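Local coordinates for protein DNA polymerase (Pyrobaculum calidifontis, PDB 5MDN) that probably catalyses template-directed DNA synthesis, adding deoxyribonucleotides from their triphosphates to a growing strand with release of diphosphate, as in other family B DNA polymerases, at residues D107-D112 with A389-E394. Numbering follows the deposited sequence.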
loop_
_atom_site.group_PDB
_atom_site.type_symbol
_atom_site.label_atom_id
_atom_site.label_comp_id
_atom_site.label_asym_id
_atom_site.label_seq_id
_atom_site.Cartn_x
_atom_site.Cartn_y
_atom_site.Cartn_z
ATOM N N ASP A 107 -23.293 25.461 2.844
ATOM C CA ASP A 107 -22.134 24.597 2.660
ATOM C C ASP A 107 -22.324 23.757 1.404
ATOM O O ASP A 107 -23.448 23.528 0.952
ATOM C CB ASP A 107 -21.914 23.701 3.882
ATOM C CG ASP A 107 -20.449 23.413 4.139
ATOM O OD1 ASP A 107 -19.660 23.422 3.170
ATOM O OD2 ASP A 107 -20.086 23.174 5.310
ATOM N N VAL A 108 -21.206 23.272 0.868
ATOM C CA VAL A 108 -21.191 22.478 -0.356
ATOM C C VAL A 108 -20.556 21.127 -0.057
ATOM O O VAL A 108 -19.660 21.014 0.785
ATOM C CB VAL A 108 -20.442 23.195 -1.502
ATOM C CG1 VAL A 108 -21.206 24.434 -1.939
ATOM C CG2 VAL A 108 -19.029 23.563 -1.070
ATOM N N TYR A 109 -21.037 20.091 -0.745
ATOM C CA TYR A 109 -20.657 18.723 -0.424
ATOM C C TYR A 109 -20.444 17.911 -1.694
ATOM O O TYR A 109 -21.106 18.131 -2.712
ATOM C CB TYR A 109 -21.716 18.049 0.455
ATOM C CG TYR A 109 -21.884 18.711 1.804
ATOM C CD1 TYR A 109 -20.978 18.480 2.830
ATOM C CD2 TYR A 109 -22.941 19.579 2.045
ATOM C CE1 TYR A 109 -21.125 19.090 4.062
ATOM C CE2 TYR A 109 -23.097 20.192 3.273
ATOM C CZ TYR A 109 -22.186 19.944 4.278
ATOM O OH TYR A 109 -22.335 20.551 5.503
ATOM N N GLU A 110 -19.503 16.966 -1.612
ATOM C CA GLU A 110 -19.203 16.016 -2.688
ATOM C C GLU A 110 -18.779 16.711 -3.978
ATOM O O GLU A 110 -19.070 16.233 -5.078
ATOM C CB GLU A 110 -20.385 15.079 -2.957
ATOM C CG GLU A 110 -20.850 14.297 -1.742
ATOM C CD GLU A 110 -21.788 13.164 -2.108
ATOM O OE1 GLU A 110 -21.923 12.868 -3.314
ATOM O OE2 GLU A 110 -22.387 12.566 -1.189
ATOM N N ALA A 111 -18.088 17.840 -3.864
ATOM C CA ALA A 111 -17.590 18.550 -5.032
ATOM C C ALA A 111 -16.227 18.059 -5.503
ATOM O O ALA A 111 -15.810 18.408 -6.613
ATOM C CB ALA A 111 -17.516 20.050 -4.740
ATOM N N ASP A 112 -15.523 17.266 -4.694
ATOM C CA ASP A 112 -14.162 16.841 -4.995
ATOM C C ASP A 112 -14.072 15.352 -5.324
ATOM O O ASP A 112 -13.036 14.724 -5.095
ATOM C CB ASP A 112 -13.232 17.177 -3.832
ATOM C CG ASP A 112 -13.628 16.476 -2.550
ATOM O OD1 ASP A 112 -14.841 16.262 -2.338
ATOM O OD2 ASP A 112 -12.726 16.133 -1.757
ATOM N N ALA A 389 -22.186 12.791 1.646
ATOM C CA ALA A 389 -20.922 12.602 2.339
ATOM C C ALA A 389 -20.458 13.908 2.984
ATOM O O ALA A 389 -20.582 14.978 2.382
ATOM C CB ALA A 389 -19.854 12.098 1.373
ATOM N N PRO A 390 -19.928 13.848 4.207
ATOM C CA PRO A 390 -19.306 15.038 4.805
ATOM C C PRO A 390 -18.053 15.468 4.053
ATOM O O PRO A 390 -17.693 14.872 3.034
ATOM C CB PRO A 390 -18.983 14.593 6.239
ATOM C CG PRO A 390 -19.822 13.376 6.475
ATOM C CD PRO A 390 -19.978 12.714 5.145
ATOM N N ASN A 391 -17.372 16.494 4.552
ATOM C CA ASN A 391 -16.210 17.069 3.892
ATOM C C ASN A 391 -14.920 16.685 4.604
ATOM O O ASN A 391 -14.920 16.202 5.739
ATOM C CB ASN A 391 -16.339 18.592 3.801
ATOM C CG ASN A 391 -17.375 19.022 2.788
ATOM O OD1 ASN A 391 -17.507 18.417 1.723
ATOM N ND2 ASN A 391 -18.112 20.077 3.109
ATOM N N ARG A 392 -13.809 16.908 3.907
ATOM C CA ARG A 392 -12.487 16.488 4.344
ATOM C C ARG A 392 -11.643 17.698 4.715
ATOM O O ARG A 392 -11.934 18.833 4.325
ATOM C CB ARG A 392 -11.753 15.699 3.250
ATOM C CG ARG A 392 -12.542 14.583 2.602
ATOM C CD ARG A 392 -13.397 15.059 1.431
ATOM N NE ARG A 392 -14.800 14.707 1.634
ATOM C CZ ARG A 392 -15.683 14.529 0.657
ATOM N NH1 ARG A 392 -15.313 14.668 -0.608
ATOM N NH2 ARG A 392 -16.935 14.202 0.946
ATOM N N GLU A 393 -10.583 17.438 5.481
ATOM C CA GLU A 393 -9.547 18.431 5.734
ATOM C C GLU A 393 -8.276 18.155 4.936
ATOM O O GLU A 393 -7.886 18.963 4.092
ATOM C CB GLU A 393 -9.243 18.511 7.235
ATOM C CG GLU A 393 -10.447 18.949 8.057
ATOM C CD GLU A 393 -10.943 20.337 7.679
ATOM O OE1 GLU A 393 -10.105 21.223 7.405
ATOM O OE2 GLU A 393 -12.176 20.540 7.651
ATOM N N GLU A 394 -7.614 17.031 5.191
ATOM C CA GLU A 394 -6.406 16.706 4.448
ATOM C C GLU A 394 -6.214 15.203 4.458
ATOM O O GLU A 394 -6.928 14.465 5.143
ATOM C CB GLU A 394 -5.185 17.403 5.062
ATOM C CG GLU A 394 -5.156 17.360 6.594
ATOM C CD GLU A 394 -4.750 16.003 7.175
ATOM O OE1 GLU A 394 -4.061 15.220 6.487
ATOM O OE2 GLU A 394 -5.115 15.722 8.337
#
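Tyr109 lies nearest Asn391 and Glu110 nearest Ala389 along the backbones where the end of strand 105-109 and the turn after it meet the loop 389-394, the two paths running 80° apart with CA atoms no nearer than 6.3 Å, between Glu110 and Ala389. Asn391 ND2 donates to Val108 O at 2.9 Å, nearly straight on to the carbonyl, with Val108 O about 10° out of the Asn391 amide plane. The same amide runs nearly parallel to the Tyr109 ring (planes 13° apart), with Asn391 ND2 3.3 Å from Tyr109 CD1; the ring's hydroxyl is hydrogen-bonded to Lys45. Strand 105-109 is an outermost strand of a four-stranded antiparallel sheet, and the loop follows helix 370-384; the contact ties this N-terminal sheet to a loop within the family B polymerase region. Extended beyond CG, Glu110 brings OE2 to Ala389 N at 2.9 Å through its anti lone pair, while its other oxygen, OE1, forms a salt bridge with Arg118. An alanine at Glu110 would remove both links and is likely to leave the backbone N of Ala389, a buried residue, without this acceptor and Arg118 without this counter-charge. Asp112 and Arg392 pair as a salt bridge at the guanidinium edge, though their modelled positions are doubtful.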